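Local structure of probable nitrite reductase [nad(p)h] small subunit NIRD (4AIV) at residues G32-L37 with G56-S61; F38-G43 with F83-G88; V45-N50 with I111-V116; M73-S76 with Q81-A84. The protein is probably required, with its large-subunit partner NirB, for the NADH-dependent reduction of nitrite to ammonium, and has a Rieske-like fold. One frame throughout, in Å; residues are numbered along the deposited sequence.

Contact 1: residues G32-L37 with G56-S61; sequences GSQVAL and GAAVMS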
loop_
_atom_site.group_PDB
_atom_site.type_symbol
_atom_site.label_atom_id
_atom_site.label_comp_id
_atom_site.label_asym_id
_atom_site.label_seq_id
_atom_site.Cartn_x
_atom_site.Cartn_y
_atom_site.Cartn_z
ATOM N N GLY A 32 -9.400 1.901 -12.045
ATOM C CA GLY A 32 -9.456 0.462 -11.868
ATOM C C GLY A 32 -8.221 -0.170 -11.247
ATOM O O GLY A 32 -8.227 -1.376 -10.975
ATOM N N SER A 33 -7.166 0.618 -11.025
ATOM C CA SER A 33 -5.987 0.116 -10.310
ATOM C C SER A 33 -6.412 -0.420 -8.943
ATOM O O SER A 33 -7.292 0.151 -8.291
ATOM C CB SER A 33 -4.944 1.224 -10.101
ATOM O OG SER A 33 -4.617 1.859 -11.318
ATOM N N GLN A 34 -5.790 -1.517 -8.524
ATOM C CA GLN A 34 -6.091 -2.129 -7.239
ATOM C C GLN A 34 -4.927 -1.859 -6.327
ATOM O O GLN A 34 -3.769 -2.069 -6.703
ATOM C CB GLN A 34 -6.261 -3.642 -7.362
ATOM C CG GLN A 34 -7.184 -4.099 -8.442
ATOM C CD GLN A 34 -7.246 -5.601 -8.462
ATOM O OE1 GLN A 34 -6.904 -6.251 -7.466
ATOM N NE2 GLN A 34 -7.664 -6.169 -9.587
ATOM N N VAL A 35 -5.243 -1.426 -5.115
ATOM C CA VAL A 35 -4.245 -0.917 -4.193
ATOM C C VAL A 35 -4.357 -1.600 -2.825
ATOM O O VAL A 35 -5.462 -1.862 -2.355
ATOM C CB VAL A 35 -4.449 0.605 -4.057
ATOM C CG1 VAL A 35 -4.003 1.103 -2.710
ATOM C CG2 VAL A 35 -3.741 1.325 -5.205
ATOM N N ALA A 36 -3.218 -1.925 -2.213
ATOM C CA ALA A 36 -3.210 -2.382 -0.825
ATOM C C ALA A 36 -2.860 -1.186 0.065
ATOM O O ALA A 36 -1.759 -0.621 -0.045
ATOM C CB ALA A 36 -2.198 -3.511 -0.629
ATOM N N LEU A 37 -3.796 -0.801 0.929
ATOM C CA LEU A 37 -3.630 0.365 1.796
ATOM C C LEU A 37 -3.409 -0.051 3.249
ATOM O O LEU A 37 -4.165 -0.861 3.788
ATOM C CB LEU A 37 -4.869 1.266 1.709
ATOM C CG LEU A 37 -4.913 2.497 2.638
ATOM C CD1 LEU A 37 -3.853 3.564 2.252
ATOM C CD2 LEU A 37 -6.319 3.107 2.667
ATOM N N GLY A 56 0.673 -13.049 -9.124
ATOM C CA GLY A 56 -0.455 -12.372 -9.739
ATOM C C GLY A 56 -1.705 -12.363 -8.864
ATOM O O GLY A 56 -2.749 -11.831 -9.268
ATOM N N ALA A 57 -1.598 -12.934 -7.662
ATOM C CA ALA A 57 -2.712 -12.973 -6.703
ATOM C C ALA A 57 -3.022 -11.590 -6.115
ATOM O O ALA A 57 -2.126 -10.914 -5.598
ATOM C CB ALA A 57 -2.396 -13.960 -5.571
ATOM N N ALA A 58 -4.282 -11.166 -6.189
ATOM C CA ALA A 58 -4.670 -9.860 -5.639
ATOM C C ALA A 58 -4.864 -9.974 -4.135
ATOM O O ALA A 58 -5.998 -9.928 -3.649
ATOM C CB ALA A 58 -5.951 -9.326 -6.310
ATOM N N VAL A 59 -3.760 -10.126 -3.404
ATOM C CA VAL A 59 -3.819 -10.425 -1.972
ATOM C C VAL A 59 -2.855 -9.621 -1.093
ATOM O O VAL A 59 -2.750 -9.900 0.107
ATOM C CB VAL A 59 -3.531 -11.931 -1.696
ATOM C CG1 VAL A 59 -4.523 -12.839 -2.451
ATOM C CG2 VAL A 59 -2.082 -12.269 -2.070
ATOM N N MET A 60 -2.146 -8.645 -1.657
ATOM C CA MET A 60 -1.149 -7.913 -0.864
ATOM C C MET A 60 -1.745 -7.261 0.391
ATOM O O MET A 60 -1.098 -7.230 1.445
ATOM C CB MET A 60 -0.402 -6.862 -1.699
ATOM C CG MET A 60 0.496 -7.445 -2.785
ATOM S SD MET A 60 1.748 -8.598 -2.172
ATOM C CE MET A 60 2.702 -7.553 -1.050
ATOM N N SER A 61 -2.972 -6.762 0.279
ATOM C CA SER A 61 -3.646 -6.095 1.399
ATOM C C SER A 61 -3.808 -7.022 2.607
ATOM O O SER A 61 -4.021 -6.571 3.739
ATOM C CB SER A 61 -5.017 -5.580 0.966
ATOM O OG SER A 61 -5.918 -6.663 0.795
#
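A small, wholly van der Waals contact joins residues 32-37 to residues 56-61, setting strand 34-39 of the large antiparallel sheet against the loop that leads from strand 45-49 to strand 64-68. Only 153 Å² is buried, about half of it on Ala-36 and Ser-61, whose CA atoms are 4.4 Å apart. The methyl group of Ala-36 is directed at the first residues of a 3-10 segment. Its CB meets Ser-61 N at 3.5 Å, with Ser-61 CB at 3.8 Å and Met-60 CB at 3.9 Å, and thus sits on the backbone between the two residues. The remainder of Met-60 turns off: bends at chi2 (-57°) and chi3 (-61°) curl the thioether away from Ala-36 toward Ser-76. In the Rieske-like domain this loop links the six-stranded sheet to the smaller three-stranded one, and by its sequence position it appears to correspond to the region of the first cluster-binding loop of true Rieske proteins. Nearer the surface, Gln-34 reaches out with CG, CD and the CA-CB bond in an extended line (chi2 179°), and its OE1 touches Ala-58 CB at 3.4 Å. Ala-58 is the centre of an inverse gamma turn, closed by a weak bond from Val-59 N to Ala-57 O. Asn-50, which hydrogen-bonds through OD1 to Ser-61 N, also touches Ala-36 and lies beside the same patch.

Contact 2: residues F38-G43 with F83-G88; sequences FRLDDG and FALDDG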
loop_
_atom_site.group_PDB
_atom_site.type_symbol
_atom_site.label_atom_id
_atom_site.label_comp_id
_atom_site.label_asym_id
_atom_site.label_seq_id
_atom_site.Cartn_x
_atom_site.Cartn_y
_atom_site.Cartn_z
ATOM N N PHE A 38 -2.378 0.512 3.878
ATOM C CA PHE A 38 -2.043 0.207 5.268
ATOM C C PHE A 38 -1.843 1.496 6.081
ATOM O O PHE A 38 -1.209 2.441 5.611
ATOM C CB PHE A 38 -0.723 -0.573 5.337
ATOM C CG PHE A 38 -0.704 -1.848 4.527
ATOM C CD1 PHE A 38 -0.349 -1.833 3.181
ATOM C CD2 PHE A 38 -1.012 -3.067 5.121
ATOM C CE1 PHE A 38 -0.304 -3.014 2.444
ATOM C CE2 PHE A 38 -0.976 -4.257 4.385
ATOM C CZ PHE A 38 -0.628 -4.225 3.049
ATOM N N ARG A 39 -2.354 1.514 7.307
ATOM C CA ARG A 39 -1.965 2.523 8.293
ATOM C C ARG A 39 -0.952 1.898 9.270
ATOM O O ARG A 39 -1.128 0.761 9.718
ATOM C CB ARG A 39 -3.200 3.040 9.037
ATOM C CG ARG A 39 -2.932 3.716 10.378
ATOM C CD ARG A 39 -4.240 4.230 10.982
ATOM N NE ARG A 39 -4.066 4.731 12.344
ATOM C CZ ARG A 39 -5.050 5.204 13.104
ATOM N NH1 ARG A 39 -6.295 5.254 12.642
ATOM N NH2 ARG A 39 -4.782 5.633 14.329
ATOM N N LEU A 40 0.117 2.626 9.586
ATOM C CA LEU A 40 1.134 2.117 10.510
ATOM C C LEU A 40 0.999 2.748 11.894
ATOM O O LEU A 40 0.276 3.731 12.070
ATOM C CB LEU A 40 2.541 2.381 9.964
ATOM C CG LEU A 40 2.824 1.915 8.530
ATOM C CD1 LEU A 40 4.286 2.140 8.173
ATOM C CD2 LEU A 40 2.446 0.441 8.335
ATOM N N ASP A 41 1.712 2.186 12.870
ATOM C CA ASP A 41 1.710 2.716 14.234
ATOM C C ASP A 41 2.150 4.165 14.335
ATOM O O ASP A 41 1.650 4.900 15.191
ATOM C CB ASP A 41 2.557 1.853 15.167
ATOM C CG ASP A 41 1.872 0.542 15.520
ATOM O OD1 ASP A 41 0.622 0.469 15.402
ATOM O OD2 ASP A 41 2.584 -0.411 15.907
ATOM N N ASP A 42 3.075 4.583 13.471
ATOM C CA ASP A 42 3.520 5.983 13.473
ATOM C C ASP A 42 2.477 6.940 12.867
ATOM O O ASP A 42 2.715 8.148 12.752
ATOM C CB ASP A 42 4.894 6.139 12.800
ATOM C CG ASP A 42 4.830 6.106 11.260
ATOM O OD1 ASP A 42 3.773 5.771 10.674
ATOM O OD2 ASP A 42 5.866 6.424 10.631
ATOM N N GLY A 43 1.328 6.391 12.482
ATOM C CA GLY A 43 0.232 7.187 11.952
ATOM C C GLY A 43 0.172 7.281 10.431
ATOM O O GLY A 43 -0.860 7.657 9.863
ATOM N N PHE A 83 8.068 -6.470 0.836
ATOM C CA PHE A 83 8.021 -5.293 -0.027
ATOM C C PHE A 83 8.031 -4.020 0.826
ATOM O O PHE A 83 7.188 -3.851 1.707
ATOM C CB PHE A 83 6.774 -5.318 -0.924
ATOM C CG PHE A 83 6.760 -6.459 -1.913
ATOM C CD1 PHE A 83 6.301 -7.713 -1.536
ATOM C CD2 PHE A 83 7.216 -6.281 -3.220
ATOM C CE1 PHE A 83 6.289 -8.773 -2.436
ATOM C CE2 PHE A 83 7.204 -7.338 -4.126
ATOM C CZ PHE A 83 6.737 -8.588 -3.730
ATOM N N ALA A 84 8.985 -3.133 0.553
ATOM C CA ALA A 84 9.080 -1.849 1.251
ATOM C C ALA A 84 7.847 -0.984 0.975
ATOM O O ALA A 84 7.447 -0.815 -0.181
ATOM C CB ALA A 84 10.343 -1.119 0.827
ATOM N N LEU A 85 7.238 -0.432 2.026
ATOM C CA LEU A 85 6.007 0.348 1.838
ATOM C C LEU A 85 6.297 1.736 1.259
ATOM O O LEU A 85 5.417 2.370 0.658
ATOM C CB LEU A 85 5.198 0.430 3.148
ATOM C CG LEU A 85 4.540 -0.887 3.603
ATOM C CD1 LEU A 85 3.926 -0.767 5.015
ATOM C CD2 LEU A 85 3.477 -1.326 2.604
ATOM N N ASP A 86 7.538 2.200 1.409
ATOM C CA ASP A 86 7.887 3.540 0.947
ATOM C C ASP A 86 8.071 3.643 -0.571
ATOM O O ASP A 86 7.671 4.635 -1.175
ATOM C CB ASP A 86 9.087 4.140 1.720
ATOM C CG ASP A 86 10.388 3.347 1.540
ATOM O OD1 ASP A 86 10.410 2.341 0.801
ATOM O OD2 ASP A 86 11.405 3.754 2.137
ATOM N N ASP A 87 8.638 2.613 -1.195
ATOM C CA ASP A 87 8.865 2.666 -2.639
ATOM C C ASP A 87 8.424 1.406 -3.395
ATOM O O ASP A 87 8.687 1.274 -4.588
ATOM C CB ASP A 87 10.329 2.993 -2.944
ATOM C CG ASP A 87 11.292 1.928 -2.444
ATOM O OD1 ASP A 87 10.849 0.840 -2.000
ATOM O OD2 ASP A 87 12.512 2.184 -2.496
ATOM N N GLY A 88 7.782 0.477 -2.694
ATOM C CA GLY A 88 7.281 -0.734 -3.324
ATOM C C GLY A 88 8.330 -1.760 -3.729
ATOM O O GLY A 88 7.983 -2.814 -4.267
#
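Leu-85 holds CG beside its backbone N (chi1 -70°) and extends one branch beyond it, which turns its two methyl groups toward different partners, CD1 to Leu-40 and CD2 to Phe-38. Phe-38 and Leu-40 likewise place CG anti to the carbonyl carbon (chi1 -56° and -52°), and being two residues apart they project toward the same partner. Leu-40 and Leu-85 approach tip to tip, with CD2 of Leu-40 and CD1 of Leu-85 3.8 Å apart. Phe-38 is met differently: the two side chains run roughly perpendicular, and Leu-85 CD2 approaches the ring obliquely, 3.9 Å from Phe-38 CD1 and 4.1 Å from Phe-38 CE1. The contact is purely apolar and covers 126 Å², more than half of it on Leu-85, which is buried. Each segment then leaves its strand: residues 40-43 form a type I beta turn closed by Gly-43 N to Leu-40 O (2.9 Å), while residues 85-88 swing round to a weak bond from Gly-88 N to Ala-84 O. This apolar packing is part of the seam between the two antiparallel sheets of the Rieske-like fold. Strand 71-75 flanks it, Val-74 touching Phe-38 and Leu-85 and Ala-72 touching Leu-40; Val-65 of strand 64-68 reaches Phe-38 and Leu-40, and His-46 of strand 45-49 lies against both leucines.

Contact 3: residues V45-N50 with I111-V116; sequences VHAVGN and IQVARV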
loop_
_atom_site.group_PDB
_atom_site.type_symbol
_atom_site.label_atom_id
_atom_site.label_comp_id
_atom_site.label_asym_id
_atom_site.label_seq_id
_atom_site.Cartn_x
_atom_site.Cartn_y
_atom_site.Cartn_z
ATOM N N VAL A 45 -0.034 6.481 6.410
ATOM C CA VAL A 45 -0.734 5.564 5.519
ATOM C C VAL A 45 0.129 5.332 4.291
ATOM O O VAL A 45 0.826 6.240 3.833
ATOM C CB VAL A 45 -2.154 6.072 5.116
ATOM C CG1 VAL A 45 -3.060 6.137 6.342
ATOM C CG2 VAL A 45 -2.082 7.436 4.416
ATOM N N HIS A 46 0.108 4.104 3.778
ATOM C CA HIS A 46 0.909 3.747 2.613
ATOM C C HIS A 46 0.077 2.902 1.659
ATOM O O HIS A 46 -0.663 2.008 2.090
ATOM C CB HIS A 46 2.171 2.990 3.037
ATOM C CG HIS A 46 3.085 3.801 3.901
ATOM N ND1 HIS A 46 4.069 4.618 3.395
ATOM C CD2 HIS A 46 3.123 3.957 5.249
ATOM C CE1 HIS A 46 4.688 5.232 4.377
ATOM N NE2 HIS A 46 4.137 4.844 5.526
ATOM N N ALA A 47 0.194 3.187 0.369
ATOM C CA ALA A 47 -0.563 2.449 -0.644
ATOM C C ALA A 47 0.376 1.844 -1.674
ATOM O O ALA A 47 1.166 2.564 -2.318
ATOM C CB ALA A 47 -1.584 3.363 -1.325
ATOM N N VAL A 48 0.307 0.519 -1.818
ATOM C CA VAL A 48 1.107 -0.184 -2.813
ATOM C C VAL A 48 0.202 -1.069 -3.681
ATOM O O VAL A 48 -0.973 -1.277 -3.358
ATOM C CB VAL A 48 2.250 -1.037 -2.172
ATOM C CG1 VAL A 48 3.239 -0.140 -1.418
ATOM C CG2 VAL A 48 1.681 -2.113 -1.252
ATOM N N GLY A 49 0.739 -1.566 -4.788
ATOM C CA GLY A 49 -0.011 -2.479 -5.640
ATOM C C GLY A 49 -0.604 -3.641 -4.852
ATOM O O GLY A 49 0.059 -4.217 -3.994
ATOM N N ASN A 50 -1.858 -3.979 -5.129
ATOM C CA ASN A 50 -2.522 -5.076 -4.422
ATOM C C ASN A 50 -2.179 -6.454 -5.001
ATOM O O ASN A 50 -2.468 -7.498 -4.391
ATOM C CB ASN A 50 -4.041 -4.871 -4.431
ATOM C CG ASN A 50 -4.741 -5.678 -3.361
ATOM O OD1 ASN A 50 -4.231 -5.835 -2.241
ATOM N ND2 ASN A 50 -5.915 -6.204 -3.695
ATOM N N ILE A 111 -8.661 9.435 4.541
ATOM C CA ILE A 111 -7.542 8.816 3.841
ATOM C C ILE A 111 -7.809 8.806 2.339
ATOM O O ILE A 111 -8.852 8.330 1.884
ATOM C CB ILE A 111 -7.286 7.372 4.316
ATOM C CG1 ILE A 111 -7.003 7.358 5.821
ATOM C CG2 ILE A 111 -6.112 6.761 3.543
ATOM C CD1 ILE A 111 -6.899 5.968 6.413
ATOM N N GLN A 112 -6.874 9.353 1.571
ATOM C CA GLN A 112 -6.974 9.307 0.120
ATOM C C GLN A 112 -5.748 8.667 -0.495
ATOM O O GLN A 112 -4.658 8.698 0.086
ATOM C CB GLN A 112 -7.111 10.708 -0.452
ATOM C CG GLN A 112 -8.313 11.465 0.040
ATOM C CD GLN A 112 -8.526 12.714 -0.766
ATOM O OE1 GLN A 112 -7.759 13.673 -0.657
ATOM N NE2 GLN A 112 -9.564 12.709 -1.601
ATOM N N VAL A 113 -5.939 8.110 -1.685
ATOM C CA VAL A 113 -4.865 7.511 -2.452
ATOM C C VAL A 113 -4.920 8.057 -3.867
ATOM O O VAL A 113 -5.996 8.115 -4.476
ATOM C CB VAL A 113 -5.003 5.969 -2.512
ATOM C CG1 VAL A 113 -3.882 5.371 -3.361
ATOM C CG2 VAL A 113 -5.008 5.371 -1.114
ATOM N N ALA A 114 -3.769 8.458 -4.395
ATOM C CA ALA A 114 -3.732 9.022 -5.735
ATOM C C ALA A 114 -3.129 8.054 -6.733
ATOM O O ALA A 114 -2.339 7.178 -6.383
ATOM C CB ALA A 114 -2.934 10.325 -5.743
ATOM N N ARG A 115 -3.521 8.201 -7.987
ATOM C CA ARG A 115 -2.724 7.656 -9.068
ATOM C C ARG A 115 -2.248 8.868 -9.841
ATOM O O ARG A 115 -2.919 9.905 -9.870
ATOM C CB ARG A 115 -3.534 6.725 -9.969
ATOM C CG ARG A 115 -4.651 7.427 -10.699
ATOM C CD ARG A 115 -5.060 6.698 -11.957
ATOM N NE ARG A 115 -6.217 7.354 -12.547
ATOM C CZ ARG A 115 -6.231 7.954 -13.734
ATOM N NH1 ARG A 115 -5.145 7.967 -14.496
ATOM N NH2 ARG A 115 -7.350 8.529 -14.162
ATOM N N VAL A 116 -1.081 8.749 -10.454
ATOM C CA VAL A 116 -0.510 9.860 -11.186
ATOM C C VAL A 116 -0.887 9.736 -12.650
ATOM O O VAL A 116 -0.670 8.691 -13.269
ATOM C CB VAL A 116 1.027 9.911 -11.024
ATOM C CG1 VAL A 116 1.623 10.985 -11.918
ATOM C CG2 VAL A 116 1.392 10.151 -9.571
#
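Val-45 and Ile-111 bury the most surface here, followed by Ala-47, in a contact inside the six-stranded antiparallel sheet of the Rieske-like fold. Strands 45-49 and 110-117 are not neighbours in that sheet: strand 100-105 lies between them and pairs with both. Their touching residues nonetheless meet through side chains; the distances of 6.9 Å from CA of Ala-47 to CA of Val-113 and 7.7 Å from CA of Val-45 to CA of Ile-111 are consistent with a strongly curved sheet. The two segments run in the same general direction, so contacts repeat at every second residue.

Val-45 and Ile-111 form the first pair, their side chains meeting at a slant. The nearest approach is Val-45 CG1 to Ile-111 CD1, at 3.8 Å; the isoleucine chain is extended (chi2 173°), and this carries CD1 out to the CG1 methyl of the valine. Closer in, the branch methyls also meet, Val-45 CG2 to Ile-111 CG2 at 4.2 Å. Two residues on, Ala-47 offers its methyl to Val-113. All four residues are buried, and their meeting is aliphatic; they account for nearly all of the 160 Å² covered, a piece of the hydrophobic interior, probably on the concave side of the sheet. His-46 and Val-48, alternating with the contact residues, have their side chains directed to the other face. Tyr-101 of the intervening strand touches both Ala-47 and Val-113, and Leu-37 of strand 34-39 rests on Ile-111. Both methyls of Val-113 face the single methyl of Ala-47, CG1 3.7 Å and CG2 4.0 Å from Ala-47 CB.

Contact 4: residues M73-S76 with Q81-A84; sequences MVQS and QAFA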
loop_
_atom_site.group_PDB
_atom_site.type_symbol
_atom_site.label_atom_id
_atom_site.label_comp_id
_atom_site.label_asym_id
_atom_site.label_seq_id
_atom_site.Cartn_x
_atom_site.Cartn_y
_atom_site.Cartn_z
ATOM N N MET A 73 7.586 -2.629 5.983
ATOM C CA MET A 73 7.326 -3.478 4.836
ATOM C C MET A 73 6.078 -4.304 5.028
ATOM O O MET A 73 5.528 -4.373 6.125
ATOM C CB MET A 73 8.541 -4.372 4.528
ATOM C CG MET A 73 9.062 -5.194 5.714
ATOM S SD MET A 73 8.053 -6.639 6.129
ATOM C CE MET A 73 9.268 -7.661 6.973
ATOM N N VAL A 74 5.625 -4.915 3.941
ATOM C CA VAL A 74 4.562 -5.906 4.016
ATOM C C VAL A 74 5.078 -7.213 3.403
ATOM O O VAL A 74 5.752 -7.205 2.364
ATOM C CB VAL A 74 3.273 -5.417 3.297
ATOM C CG1 VAL A 74 3.558 -5.085 1.833
ATOM C CG2 VAL A 74 2.155 -6.457 3.412
ATOM N N GLN A 75 4.789 -8.331 4.057
ATOM C CA GLN A 75 5.123 -9.629 3.492
ATOM C C GLN A 75 3.926 -10.214 2.772
ATOM O O GLN A 75 2.828 -10.250 3.319
ATOM C CB GLN A 75 5.624 -10.584 4.570
ATOM C CG GLN A 75 7.043 -10.281 4.980
ATOM C CD GLN A 75 7.545 -11.226 6.034
ATOM O OE1 GLN A 75 6.891 -11.428 7.061
ATOM N NE2 GLN A 75 8.714 -11.824 5.789
ATOM N N SER A 76 4.136 -10.650 1.535
ATOM C CA SER A 76 3.065 -11.271 0.766
ATOM C C SER A 76 2.580 -12.535 1.491
ATOM O O SER A 76 3.386 -13.276 2.059
ATOM C CB SER A 76 3.556 -11.606 -0.639
ATOM O OG SER A 76 4.708 -12.434 -0.578
ATOM N N GLN A 81 7.337 -12.860 0.820
ATOM C CA GLN A 81 8.407 -11.967 0.378
ATOM C C GLN A 81 8.110 -10.534 0.824
ATOM O O GLN A 81 6.956 -10.094 0.785
ATOM C CB GLN A 81 8.586 -12.069 -1.139
ATOM C CG GLN A 81 9.027 -13.456 -1.553
ATOM C CD GLN A 81 8.952 -13.694 -3.040
ATOM O OE1 GLN A 81 7.875 -13.947 -3.588
ATOM N NE2 GLN A 81 10.101 -13.637 -3.704
ATOM N N ALA A 82 9.148 -9.821 1.263
ATOM C CA ALA A 82 8.992 -8.479 1.831
ATOM C C ALA A 82 9.044 -7.376 0.776
ATOM O O ALA A 82 9.949 -7.353 -0.074
ATOM C CB ALA A 82 10.062 -8.222 2.908
ATOM N N PHE A 83 8.068 -6.470 0.836
ATOM C CA PHE A 83 8.021 -5.293 -0.027
ATOM C C PHE A 83 8.031 -4.020 0.826
ATOM O O PHE A 83 7.188 -3.851 1.707
ATOM C CB PHE A 83 6.774 -5.318 -0.924
ATOM C CG PHE A 83 6.760 -6.459 -1.913
ATOM C CD1 PHE A 83 6.301 -7.713 -1.536
ATOM C CD2 PHE A 83 7.216 -6.281 -3.220
ATOM C CE1 PHE A 83 6.289 -8.773 -2.436
ATOM C CE2 PHE A 83 7.204 -7.338 -4.126
ATOM C CZ PHE A 83 6.737 -8.588 -3.730
ATOM N N ALA A 84 8.985 -3.133 0.553
ATOM C CA ALA A 84 9.080 -1.849 1.251
ATOM C C ALA A 84 7.847 -0.984 0.975
ATOM O O ALA A 84 7.447 -0.815 -0.181
ATOM C CB ALA A 84 10.343 -1.119 0.827
HETATM O O HOH W 1 5.500 -12.316 -3.044
#
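Backbone hydrogen bonds zip residues 73-76 to residues 81-84 as the two arms of an antiparallel beta hairpin. Val-74 and Phe-83 are its hydrogen-bonded pair, with Val-74 N to Phe-83 O and Phe-83 N to Val-74 O both 2.9 Å. Met-73 with Ala-84 and Gln-75 with Ala-82 are the flanking non-hydrogen-bonded pairs. Toward the loop, Ser-76 N gives a further bond to Gln-81 O (3.0 Å), and Gln-75 CA adds a CA-H...O contact to the same oxygen.

Side-chain polar bonds finish this end. With chi1 at 56°, Ser-76 OG is swung over to Gln-81, accepting its backbone N-H at 3.0 Å in a nearly straight bond (165°). The same OG donates to a water 2.6 Å away, which in turn donates to Gln-81 OE1 at 2.9 Å, so one hydroxyl holds the backbone of Gln-81 directly and its side chain through the water. By its sequence position, Ser-76 appears to replace a cysteine that is a cluster ligand in true Rieske proteins.

Apolar packing is divided between the two faces. On one, Met-73, bent at chi2, lays SD 4.1 Å from Ala-82 CB; on the other, Val-74 CG1 rests against Phe-83 CB. The Phe-83 ring has Val-74 O and the water near its plane, at the edge.

Strand 82-84 is an outer strand of the three-stranded sheet, and on the far side of strand 71-75 strand 64-68 bonds to Met-73 and Gln-75, while loop residues Pro-53 and Cys-90 pack on Phe-83.

In the fold
Contact 3 lies within the six-stranded sheet and is aliphatic and buried throughout; contact 4 lies within the three-stranded sheet and is the one knit by hydrogen bonds and a water. Contact 1 sets strand 34-39 against the loop leading to the three-stranded sheet, and contact 2 sets the strand's end and the turn after it against Leu-85, just after strand 82-84, but contact 2 is sealed with bulky apolar groups whereas contact 1 is slighter and partly exposed. Contacts 2 and 4 both include Phe-83 and Ala-84, though these work across the pair only in contact 4. Met-60 of contact 1 reaches Phe-83, while backbone pairing of strands 34-39 and 45-49 ties contacts 1 and 2 to contact 3.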